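Local coordinates for porin B (Pseudomonas putida, PDB 4GEY), which probably forms an outer-membrane beta-barrel channel through which pseudomonads take up sugars such as glucose, at residues 100-105 against 121-126; 414-417 against 421-424. The protein carries 2 engineered substitutions. All blocks are in the same frame, centred on the assembly; numbering follows the deposited sequence.

Contact 1. Residues 100-105 against 121-126. With BGC (beta-D-glucopyranose), chain B; DMU (decyl-beta-D-maltopyranoside), chain N.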
ATOM      1  N   GLY A 100       4.998  -5.343 -16.266  1.00 36.50           N
ATOM      2  CA  GLY A 100       4.680  -6.728 -15.998  1.00 24.57           C
ATOM      3  C   GLY A 100       3.228  -7.067 -15.765  1.00 37.05           C
ATOM      4  O   GLY A 100       2.341  -6.228 -15.915  1.00 44.05           O
ATOM      5  N   ARG A 101       3.000  -8.323 -15.388  1.00 30.24           N
ATOM      6  CA  ARG A 101       1.664  -8.873 -15.231  1.00 26.29           C
ATOM      7  C   ARG A 101       1.459  -9.452 -13.834  1.00 29.53           C
ATOM      8  O   ARG A 101       2.427  -9.767 -13.136  1.00 30.49           O
ATOM      9  CB  ARG A 101       1.429  -9.963 -16.280  1.00 34.36           C
ATOM     10  CG  ARG A 101       1.304  -9.457 -17.705  1.00 39.69           C
ATOM     11  CD  ARG A 101       0.784 -10.551 -18.617  1.00 49.94           C
ATOM     12  NE  ARG A 101       1.775 -11.608 -18.794  1.00 60.11           N
ATOM     13  CZ  ARG A 101       1.593 -12.688 -19.547  1.00 68.45           C
ATOM     14  NH1 ARG A 101       0.450 -12.868 -20.199  1.00 67.14           N
ATOM     15  NH2 ARG A 101       2.558 -13.589 -19.646  1.00 76.69           N
ATOM     16  N   ASN A 102       0.192  -9.611 -13.448  1.00 27.47           N
ATOM     17  CA  ASN A 102      -0.185 -10.022 -12.099  1.00 26.50           C
ATOM     18  C   ASN A 102      -0.906 -11.360 -12.078  1.00 32.16           C
ATOM     19  O   ASN A 102      -1.966 -11.501 -12.692  1.00 39.56           O
ATOM     20  CB  ASN A 102      -1.109  -8.977 -11.471  1.00 27.03           C
ATOM     21  CG  ASN A 102      -1.351  -9.223  -9.988  1.00 29.80           C
ATOM     22  OD1 ASN A 102      -1.109 -10.321  -9.477  1.00 29.13           O
ATOM     23  ND2 ASN A 102      -1.802  -8.186  -9.280  1.00 23.39           N
ATOM     24  N   LEU A 103      -0.356 -12.315 -11.328  1.00 32.69           N
ATOM     25  CA  LEU A 103      -0.985 -13.628 -11.116  1.00 33.78           C
ATOM     26  C   LEU A 103      -2.428 -13.552 -10.615  1.00 33.70           C
ATOM     27  O   LEU A 103      -3.284 -14.329 -11.059  1.00 35.08           O
ATOM     28  CB  LEU A 103      -0.178 -14.450 -10.113  1.00 35.17           C
ATOM     29  CG  LEU A 103       0.224 -15.868 -10.511  1.00 35.74           C
ATOM     30  CD1 LEU A 103       0.070 -16.817  -9.325  1.00 28.45           C
ATOM     31  CD2 LEU A 103      -0.529 -16.359 -11.732  1.00 32.26           C
ATOM     32  N   SER A 104      -2.676 -12.632  -9.680  1.00 21.15           N
ATOM     33  CA  SER A 104      -4.002 -12.431  -9.110  1.00 26.34           C
ATOM     34  C   SER A 104      -5.083 -12.257 -10.184  1.00 33.64           C
ATOM     35  O   SER A 104      -6.189 -12.798 -10.071  1.00 33.78           O
ATOM     36  CB  SER A 104      -4.013 -11.228  -8.155  1.00 20.61           C
ATOM     37  OG  SER A 104      -3.480 -11.561  -6.889  1.00 27.90           O
ATOM     38  N   ASN A 105      -4.766 -11.510 -11.232  1.00 33.05           N
ATOM     39  CA  ASN A 105      -5.709 -11.375 -12.327  1.00 22.16           C
ATOM     40  C   ASN A 105      -5.727 -12.597 -13.229  1.00 26.91           C
ATOM     41  O   ASN A 105      -6.789 -13.110 -13.580  1.00 22.99           O
ATOM     42  CB  ASN A 105      -5.375 -10.137 -13.137  1.00 25.74           C
ATOM     43  CG  ASN A 105      -5.529  -8.879 -12.334  1.00 30.47           C
ATOM     44  OD1 ASN A 105      -6.444  -8.764 -11.512  1.00 43.33           O
ATOM     45  ND2 ASN A 105      -4.627  -7.933 -12.541  1.00 22.65           N
ATOM     46  N   GLU A 121       2.360  -7.162  -4.887  1.00 21.41           N
ATOM     47  CA  GLU A 121       2.060  -5.779  -4.479  1.00 19.89           C
ATOM     48  C   GLU A 121       2.616  -4.751  -5.451  1.00 23.95           C
ATOM     49  O   GLU A 121       2.050  -3.691  -5.622  1.00 23.19           O
ATOM     50  CB  GLU A 121       2.590  -5.466  -3.067  1.00 19.57           C
ATOM     51  CG  GLU A 121       4.126  -5.510  -2.901  1.00 19.74           C
ATOM     52  CD  GLU A 121       4.825  -4.205  -3.278  1.00 38.92           C
ATOM     53  OE1 GLU A 121       6.075  -4.176  -3.348  1.00 44.75           O
ATOM     54  OE2 GLU A 121       4.133  -3.185  -3.474  1.00 33.30           O
ATOM     55  N   VAL A 122       3.735  -5.043  -6.089  1.00 27.68           N
ATOM     56  CA  VAL A 122       4.351  -4.008  -6.891  1.00 30.94           C
ATOM     57  C   VAL A 122       3.582  -3.723  -8.198  1.00 35.85           C
ATOM     58  O   VAL A 122       3.811  -2.697  -8.843  1.00 44.89           O
ATOM     59  CB  VAL A 122       5.822  -4.307  -7.150  1.00 24.81           C
ATOM     60  CG1 VAL A 122       5.964  -5.261  -8.334  1.00 21.38           C
ATOM     61  CG2 VAL A 122       6.561  -3.018  -7.377  1.00 21.40           C
ATOM     62  N   TRP A 123       2.668  -4.622  -8.577  1.00 21.60           N
ATOM     63  CA  TRP A 123       1.870  -4.434  -9.788  1.00 21.23           C
ATOM     64  C   TRP A 123       0.694  -3.471  -9.583  1.00 35.28           C
ATOM     65  O   TRP A 123      -0.021  -3.547  -8.578  1.00 32.80           O
ATOM     66  CB  TRP A 123       1.299  -5.757 -10.285  1.00 21.25           C
ATOM     67  CG  TRP A 123       0.496  -5.595 -11.559  1.00 33.43           C
ATOM     68  CD1 TRP A 123       0.962  -5.707 -12.839  1.00 32.13           C
ATOM     69  CD2 TRP A 123      -0.903  -5.287 -11.682  1.00 33.15           C
ATOM     70  NE1 TRP A 123      -0.047  -5.490 -13.743  1.00 32.53           N
ATOM     71  CE2 TRP A 123      -1.204  -5.229 -13.061  1.00 34.48           C
ATOM     72  CE3 TRP A 123      -1.930  -5.049 -10.762  1.00 33.93           C
ATOM     73  CZ2 TRP A 123      -2.483  -4.946 -13.541  1.00 33.62           C
ATOM     74  CZ3 TRP A 123      -3.207  -4.767 -11.249  1.00 21.69           C
ATOM     75  CH2 TRP A 123      -3.468  -4.723 -12.615  1.00 22.32           C
ATOM     76  N   GLY A 124       0.461  -2.595 -10.555  1.00 29.04           N
ATOM     77  CA  GLY A 124      -0.774  -1.841 -10.552  1.00 28.28           C
ATOM     78  C   GLY A 124      -0.627  -0.379 -10.918  1.00 28.37           C
ATOM     79  O   GLY A 124       0.482   0.151 -10.951  1.00 26.62           O
ATOM     80  N   ARG A 125      -1.766   0.248 -11.204  1.00 22.65           N
ATOM     81  CA  ARG A 125      -1.859   1.665 -11.522  1.00 23.26           C
ATOM     82  C   ARG A 125      -1.306   2.018 -12.881  1.00 30.32           C
ATOM     83  O   ARG A 125      -0.874   3.149 -13.089  1.00 24.56           O
ATOM     84  CB  ARG A 125      -1.222   2.560 -10.442  1.00 29.43           C
ATOM     85  CG  ARG A 125      -1.746   2.317  -9.028  1.00 33.07           C
ATOM     86  CD  ARG A 125      -3.262   2.376  -8.959  1.00 32.76           C
ATOM     87  NE  ARG A 125      -3.706   2.709  -7.613  1.00 35.53           N
ATOM     88  CZ  ARG A 125      -4.973   2.919  -7.274  1.00 31.11           C
ATOM     89  NH1 ARG A 125      -5.929   2.823  -8.188  1.00 22.89           N
ATOM     90  NH2 ARG A 125      -5.282   3.224  -6.016  1.00 23.96           N
ATOM     91  N   GLY A 126      -1.303   1.053 -13.800  1.00 24.19           N
ATOM     92  CA  GLY A 126      -1.103   1.383 -15.197  1.00 38.28           C
ATOM     93  C   GLY A 126       0.148   0.880 -15.889  1.00 42.99           C
ATOM     94  O   GLY A 126       0.234   0.980 -17.112  1.00 44.79           O
TER
HETATM   95  C2  BGC B 501       0.320  -1.301  -6.268  0.71 55.08           C
HETATM   96  C3  BGC B 501       0.933  -0.998  -5.048  0.71 55.74           C
HETATM   97  C4  BGC B 501       0.589   0.342  -4.576  0.71 61.57           C
HETATM   98  C5  BGC B 501      -0.948   0.583  -4.475  0.71 48.98           C
HETATM   99  C6  BGC B 501      -1.318   1.873  -4.271  0.71 52.78           C
HETATM  100  C1  BGC B 501      -1.116  -1.263  -6.183  0.71 51.58           C
HETATM  101  O1  BGC B 501      -1.634  -1.562  -7.430  0.71 49.70           O
HETATM  102  O2  BGC B 501       0.748  -2.638  -6.690  0.71 61.21           O
HETATM  103  O3  BGC B 501       2.386  -1.138  -5.207  0.71 60.25           O
HETATM  104  O4  BGC B 501       1.219   0.558  -3.345  0.71 71.00           O
HETATM  105  O5  BGC B 501      -1.543   0.062  -5.781  0.71 56.13           O
HETATM  106  O6  BGC B 501      -1.323   2.765  -5.336  0.71 51.88           O
HETATM  107  C1  DMU N 513       7.393 -14.680 -18.738  1.00 81.99           C
HETATM  108  C2  DMU N 513       6.360 -14.808 -19.736  1.00 89.46           C
HETATM  109  C3  DMU N 513       5.695 -16.126 -19.863  1.00 94.54           C
HETATM  110  C4  DMU N 513       5.419 -16.853 -18.521  1.00 46.36           C
HETATM  111  O5  DMU N 513       6.518 -16.536 -17.490  1.00 48.97           O
HETATM  112  C6  DMU N 513       7.035 -15.194 -17.436  1.00 61.99           C
HETATM  113  O7  DMU N 513       4.435 -15.989 -20.567  1.00100.46           O
HETATM  114  O16 DMU N 513       8.177 -15.223 -16.581  1.00 52.35           O
HETATM  115  C18 DMU N 513       8.077 -14.854 -15.217  1.00 48.77           C
HETATM  116  C19 DMU N 513       9.321 -15.161 -14.352  1.00 48.81           C
HETATM  117  C22 DMU N 513      10.655 -14.446 -14.733  1.00 43.78           C
HETATM  118  C25 DMU N 513      11.797 -14.555 -13.727  1.00 53.81           C
HETATM  119  C28 DMU N 513      12.160 -13.362 -12.865  1.00 58.31           C
HETATM  120  C31 DMU N 513      13.098 -13.583 -11.693  1.00 58.13           C
HETATM  121  O49 DMU N 513       7.775 -13.252 -18.575  1.00 85.70           O
HETATM  122  O55 DMU N 513       6.879 -14.364 -21.040  1.00 90.96           O
HETATM  123  C57 DMU N 513       5.391 -18.197 -18.674  1.00 52.04           C
HETATM  124  O61 DMU N 513       5.176 -18.972 -17.542  1.00 60.26           O
HETATM  125  C5  DMU N 513       2.879 -16.426 -22.258  1.00110.06           C
HETATM  126  C7  DMU N 513       1.838 -16.940 -21.424  1.00112.35           C
HETATM  127  C8  DMU N 513       1.832 -18.418 -21.272  1.00113.93           C
HETATM  128  C9  DMU N 513       3.231 -19.146 -21.261  1.00 73.05           C
HETATM  129  O1  DMU N 513       4.404 -18.168 -21.548  1.00108.06           O
HETATM  130  C10 DMU N 513       4.211 -16.729 -21.743  1.00107.30           C
HETATM  131  O2  DMU N 513       1.107 -18.783 -20.125  1.00110.39           O
HETATM  132  O3  DMU N 513       2.733 -14.970 -22.454  1.00109.24           O
HETATM  133  O4  DMU N 513       0.579 -16.492 -22.000  1.00108.84           O
HETATM  134  C11 DMU N 513       3.263 -20.150 -22.125  1.00 69.93           C
HETATM  135  O6  DMU N 513       2.384 -21.196 -21.919  1.00 64.50           O
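The glucose-binding site of this carbohydrate porin is backed by this contact, in which the indole of Trp123 packs against Asn102 and Asn105. Asn102 lays its CB over one face of the indole. CB sits 3.8 Å from the centroid of the five-membered ring and close to the ring normal, a CH-pi contact. The Asn102 amide extends toward the six-membered ring, with ND2 3.5 Å from Trp123 CE3. Asn105 adds its own amide over a face, ND2 lying 3.4 Å from Trp123 CH2. The amide planes stand at steep angles to the ring, 61° for Asn102 and 75° for Asn105. At the ring edge, Trp123 NE1 gives a weak hydrogen bond to Gly100 O (3.3 Å). Trp123 has CG anti to its own N (chi1 -179°), which carries the indole across to 100-105 while its carbonyl serves the sugar. Trp123 O accepts from O1 of the glucose at 2.8 Å. Glu121 O accepts from O3 of the same glucose, and Arg125 NE donates to its O6. A leucine in place of Trp123 would probably leave Asn102 CB without its aromatic face and Gly100 O without the indole N-H. Asn102 is also the N-cap of helix 103-108, its OD1 accepting from Ser104 N at 2.8 Å. That donor lies above the amide plane. Asn102 ND2 is bonded to Ser118 OG. On the far side, Arg101 NH2 binds O3 of a detergent maltoside at 3.1 Å. Segment 100-105 runs from the end of strand 89-100 into helix 103-108. Segment 121-126 belongs to the loop before strand 129-140. Trp123 and Val122 also touch strand 66-79, and Leu103 touches strand 42-57.

Contact 2. Residues 414-417 against 421-424. With DMU (decyl-beta-D-maltopyranoside), chain K; DMU (decyl-beta-D-maltopyranoside), chain L.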
ATOM      1  N   LYS A 414      -7.577 -17.592   0.973  1.00 30.57           N
ATOM      2  CA  LYS A 414      -8.856 -18.241   1.181  1.00 29.43           C
ATOM      3  C   LYS A 414      -9.962 -17.360   0.623  1.00 34.42           C
ATOM      4  O   LYS A 414     -10.066 -16.186   0.990  1.00 38.39           O
ATOM      5  CB  LYS A 414      -9.086 -18.478   2.670  1.00 32.83           C
ATOM      6  CG  LYS A 414     -10.249 -19.404   2.966  1.00 42.43           C
ATOM      7  CD  LYS A 414     -11.263 -18.746   3.886  1.00 43.48           C
ATOM      8  CE  LYS A 414     -12.632 -18.648   3.230  1.00 42.65           C
ATOM      9  NZ  LYS A 414     -13.245 -19.968   2.920  1.00 41.37           N
ATOM     10  N   SER A 415     -10.784 -17.928  -0.256  1.00 31.70           N
ATOM     11  CA  SER A 415     -11.810 -17.162  -0.957  1.00 33.11           C
ATOM     12  C   SER A 415     -11.260 -15.900  -1.618  1.00 30.05           C
ATOM     13  O   SER A 415     -11.459 -14.794  -1.118  1.00 35.18           O
ATOM     14  CB  SER A 415     -12.955 -16.784  -0.016  1.00 35.47           C
ATOM     15  OG  SER A 415     -13.602 -17.939   0.478  1.00 39.87           O
ATOM     16  N   PRO A 416     -10.555 -16.068  -2.740  1.00 28.55           N
ATOM     17  CA  PRO A 416     -10.158 -14.941  -3.579  1.00 28.51           C
ATOM     18  C   PRO A 416     -11.383 -14.112  -3.941  1.00 34.31           C
ATOM     19  O   PRO A 416     -12.428 -14.682  -4.279  1.00 36.35           O
ATOM     20  CB  PRO A 416      -9.600 -15.631  -4.816  1.00 26.44           C
ATOM     21  CG  PRO A 416      -9.048 -16.890  -4.291  1.00 27.42           C
ATOM     22  CD  PRO A 416     -10.038 -17.340  -3.265  1.00 26.14           C
ATOM     23  N   GLY A 417     -11.259 -12.792  -3.838  1.00 32.40           N
ATOM     24  CA  GLY A 417     -12.375 -11.899  -4.085  1.00 29.05           C
ATOM     25  C   GLY A 417     -13.558 -12.075  -3.148  1.00 32.55           C
ATOM     26  O   GLY A 417     -14.645 -11.552  -3.408  1.00 39.71           O
ATOM     27  N   GLU A 421     -16.717 -19.880  -3.617  1.00 28.61           N
ATOM     28  CA  GLU A 421     -16.752 -20.878  -4.676  1.00 33.43           C
ATOM     29  C   GLU A 421     -15.400 -21.033  -5.377  1.00 35.81           C
ATOM     30  O   GLU A 421     -15.234 -21.913  -6.211  1.00 36.13           O
ATOM     31  CB  GLU A 421     -17.867 -20.572  -5.683  1.00 27.27           C
ATOM     32  CG  GLU A 421     -19.288 -20.825  -5.126  1.00 30.10           C
ATOM     33  CD  GLU A 421     -19.649 -19.939  -3.928  1.00 37.61           C
ATOM     34  OE1 GLU A 421     -19.200 -18.769  -3.886  1.00 38.37           O
ATOM     35  OE2 GLU A 421     -20.373 -20.421  -3.019  1.00 38.18           O
ATOM     36  N   VAL A 422     -14.439 -20.185  -5.021  1.00 30.38           N
ATOM     37  CA  VAL A 422     -13.109 -20.263  -5.604  1.00 24.28           C
ATOM     38  C   VAL A 422     -12.212 -20.985  -4.617  1.00 36.25           C
ATOM     39  O   VAL A 422     -12.143 -20.605  -3.452  1.00 24.00           O
ATOM     40  CB  VAL A 422     -12.518 -18.850  -5.904  1.00 31.83           C
ATOM     41  CG1 VAL A 422     -11.060 -18.964  -6.307  1.00 29.23           C
ATOM     42  CG2 VAL A 422     -13.317 -18.125  -6.983  1.00 23.80           C
ATOM     43  N   ASP A 423     -11.538 -22.037  -5.075  1.00 36.66           N
ATOM     44  CA  ASP A 423     -10.702 -22.852  -4.190  1.00 27.47           C
ATOM     45  C   ASP A 423      -9.544 -22.052  -3.617  1.00 28.52           C
ATOM     46  O   ASP A 423      -9.056 -21.110  -4.254  1.00 34.33           O
ATOM     47  CB  ASP A 423     -10.164 -24.061  -4.927  1.00 25.06           C
ATOM     48  CG  ASP A 423     -11.253 -24.986  -5.395  1.00 35.12           C
ATOM     49  OD1 ASP A 423     -12.296 -25.079  -4.712  1.00 41.73           O
ATOM     50  OD2 ASP A 423     -11.064 -25.633  -6.447  1.00 35.18           O
ATOM     51  N   ASN A 424      -9.129 -22.413  -2.409  1.00 27.71           N
ATOM     52  CA  ASN A 424      -7.971 -21.787  -1.778  1.00 29.85           C
ATOM     53  C   ASN A 424      -6.790 -21.828  -2.729  1.00 32.76           C
ATOM     54  O   ASN A 424      -6.587 -22.823  -3.419  1.00 36.25           O
ATOM     55  CB  ASN A 424      -7.591 -22.513  -0.480  1.00 28.73           C
ATOM     56  CG  ASN A 424      -8.681 -22.441   0.569  1.00 35.97           C
ATOM     57  OD1 ASN A 424      -9.755 -21.885   0.335  1.00 34.08           O
ATOM     58  ND2 ASN A 424      -8.407 -23.009   1.736  1.00 44.76           N
TER
HETATM   59  C1  DMU K 510     -11.974 -23.582   2.761  1.00 54.78           C
HETATM   60  C2  DMU K 510     -13.384 -23.759   2.613  1.00 54.78           C
HETATM   61  C3  DMU K 510     -13.868 -25.099   2.997  1.00 57.97           C
HETATM   62  C4  DMU K 510     -13.330 -25.586   4.360  1.00 56.09           C
HETATM   63  O5  DMU K 510     -11.893 -25.064   4.623  1.00 56.87           O
HETATM   64  C6  DMU K 510     -11.549 -23.748   4.131  1.00 52.72           C
HETATM   65  O7  DMU K 510     -15.305 -25.125   3.099  1.00 69.12           O
HETATM   66  O16 DMU K 510     -10.135 -23.565   4.263  1.00 49.16           O
HETATM   67  C18 DMU K 510      -9.558 -23.462   5.559  1.00 45.80           C
HETATM   68  C19 DMU K 510      -8.041 -23.763   5.718  1.00 64.88           C
HETATM   69  C22 DMU K 510      -7.228 -23.003   6.826  1.00 57.07           C
HETATM   70  C25 DMU K 510      -5.705 -23.180   6.859  1.00 59.26           C
HETATM   71  C28 DMU K 510      -4.846 -22.008   7.322  1.00 60.27           C
HETATM   72  C31 DMU K 510      -3.327 -22.066   7.188  1.00 55.14           C
HETATM   73  C34 DMU K 510      -2.497 -20.873   7.604  1.00 43.21           C
HETATM   74  O49 DMU K 510     -11.619 -22.241   2.250  1.00 52.48           O
HETATM   75  O55 DMU K 510     -13.787 -23.382   1.249  1.00 51.15           O
HETATM   76  C57 DMU K 510     -13.357 -26.936   4.456  1.00 53.16           C
HETATM   77  O61 DMU K 510     -13.351 -27.455   5.744  1.00 51.76           O
HETATM   78  C5  DMU K 510     -17.375 -25.968   2.417  1.00 82.75           C
HETATM   79  C7  DMU K 510     -17.594 -27.153   3.174  1.00 85.84           C
HETATM   80  C8  DMU K 510     -17.256 -28.373   2.421  1.00 88.53           C
HETATM   81  C9  DMU K 510     -15.754 -28.437   1.983  1.00 85.83           C
HETATM   82  O1  DMU K 510     -15.197 -27.007   1.815  1.00 82.97           O
HETATM   83  C10 DMU K 510     -15.965 -25.795   2.073  1.00 77.74           C
HETATM   84  O2  DMU K 510     -17.563 -29.497   3.190  1.00 92.10           O
HETATM   85  O3  DMU K 510     -17.879 -24.774   3.129  1.00 83.61           O
HETATM   86  O4  DMU K 510     -18.990 -27.173   3.554  1.00 84.41           O
HETATM   87  C11 DMU K 510     -15.576 -29.086   0.842  1.00 85.01           C
HETATM   88  O6  DMU K 510     -16.117 -30.349   0.744  1.00 84.23           O
HETATM   89  C1  DMU L 511     -15.879 -18.091   5.508  1.00 64.17           C
HETATM   90  C2  DMU L 511     -17.134 -17.684   4.915  1.00 60.72           C
HETATM   91  C3  DMU L 511     -18.308 -18.596   4.889  1.00 53.45           C
HETATM   92  C4  DMU L 511     -18.252 -19.745   5.922  1.00 54.88           C
HETATM   93  O5  DMU L 511     -16.812 -20.302   5.924  1.00 56.09           O
HETATM   94  C6  DMU L 511     -15.853 -19.303   6.325  1.00 58.43           C
HETATM   95  O7  DMU L 511     -19.526 -17.853   5.135  1.00 56.73           O
HETATM   96  O16 DMU L 511     -14.553 -19.909   6.395  1.00 49.10           O
HETATM   97  C18 DMU L 511     -13.782 -19.736   7.584  1.00 39.22           C
HETATM   98  C19 DMU L 511     -12.264 -20.047   7.514  1.00 54.00           C
HETATM   99  C22 DMU L 511     -11.214 -18.878   7.580  1.00 37.36           C
HETATM  100  C25 DMU L 511      -9.741 -19.287   7.485  1.00 35.68           C
HETATM  101  C28 DMU L 511      -8.664 -18.252   7.227  1.00 32.38           C
HETATM  102  C31 DMU L 511      -7.366 -18.751   6.624  1.00 38.94           C
HETATM  103  C34 DMU L 511      -6.146 -17.855   6.618  1.00 41.77           C
HETATM  104  C37 DMU L 511      -5.216 -17.919   5.446  1.00 31.49           C
HETATM  105  O49 DMU L 511     -15.413 -16.933   6.321  1.00 69.34           O
HETATM  106  O55 DMU L 511     -16.837 -17.117   3.588  1.00 67.57           O
HETATM  107  C57 DMU L 511     -19.143 -20.740   5.699  1.00 54.27           C
HETATM  108  O61 DMU L 511     -18.741 -22.031   6.005  1.00 53.26           O
HETATM  109  C5  DMU L 511     -21.907 -17.969   4.807  1.00 49.83           C
HETATM  110  C7  DMU L 511     -22.639 -19.194   4.747  1.00 61.34           C
HETATM  111  C8  DMU L 511     -22.670 -19.797   3.409  1.00 62.68           C
HETATM  112  C9  DMU L 511     -21.249 -20.115   2.865  1.00 53.31           C
HETATM  113  O1  DMU L 511     -20.255 -19.024   3.292  1.00 58.57           O
HETATM  114  C10 DMU L 511     -20.569 -17.937   4.195  1.00 54.94           C
HETATM  115  O2  DMU L 511     -23.391 -20.995   3.442  1.00 61.84           O
HETATM  116  O3  DMU L 511     -21.831 -17.537   6.209  1.00 42.86           O
HETATM  117  O4  DMU L 511     -24.006 -18.908   5.178  1.00 63.41           O
HETATM  118  C11 DMU L 511     -21.242 -20.201   1.548  1.00 44.26           C
HETATM  119  O6  DMU L 511     -20.040 -20.490   0.928  1.00 35.76           O
HETATM  120  O   HOH W   1     -11.899 -20.954  -0.934  1.00 32.22           O
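Pro416 and Val422 supply the apolar part of this turn contact. Pro416 CG meets Val422 CG1 at 3.5 Å, and CD of the same proline lies alongside that methyl. Val422 has CG1 anti to its N (chi1 171°), which directs this branch at the proline ring.

No direct hydrogen bond joins the two segments. A water does the polar joining. It donates to Val422 O at 2.6 Å and to Asn424 OD1 at 2.7 Å, and it accepts from Ser415 N at 3.3 Å. One molecule therefore ties the backbone of 414-417 to both the backbone and a side chain of 421-424. The hydroxyl of Ser415 turns to Asp420 OD1, in the link between the segments.

The third group is the detergent. Lys414 NZ donates to O49 of one decyl maltoside at 2.9 Å. That hydroxyl in turn donates to Asn424 OD1 at 2.7 Å. Asn424 ND2 gives O16 of the same molecule a fairly straight bond (3.1 Å, 160°). It also bonds to Tyr412 OH. The lysine chain folds back so that NZ reaches that O49 hydroxyl, and its CG passes 3.6 Å from Asn424 OD1. Its CD rests near C22 in the alkyl chain of a second detergent.

Asn424 OD1 thus accepts from both the water and the sugar hydroxyl, while its NH2 serves the detergent and Tyr412. These bonds probably fix the rotation of the amide. The chemistry is that of a turn closed by one apolar pair and one water, with a polar rim that takes up a maltoside headgroup.

How the contacts relate
Both contacts belong to the barrel of this OprB-family porin. Contact 1 comes first along the chain, and both its segments precede contact 2. Their centres are about 19 Å apart. Their nearest atoms are about 7 Å apart, so the two do not meet. Contact 1 joins the end of strand 89-100 and helix 103-108 to the loop before strand 129-140, about 13 Å from the chain centre. Contact 2 closes the turn between strands 404-414 and 425-435, about 22 Å out. Strands 42-57 and 66-79 lie between these pairs in the antiparallel order of the barrel. Strand 425-435 also sends Lys431 to Glu121 of contact 1. Contact 1 thus borders the sugar site, whereas contact 2 meets detergent.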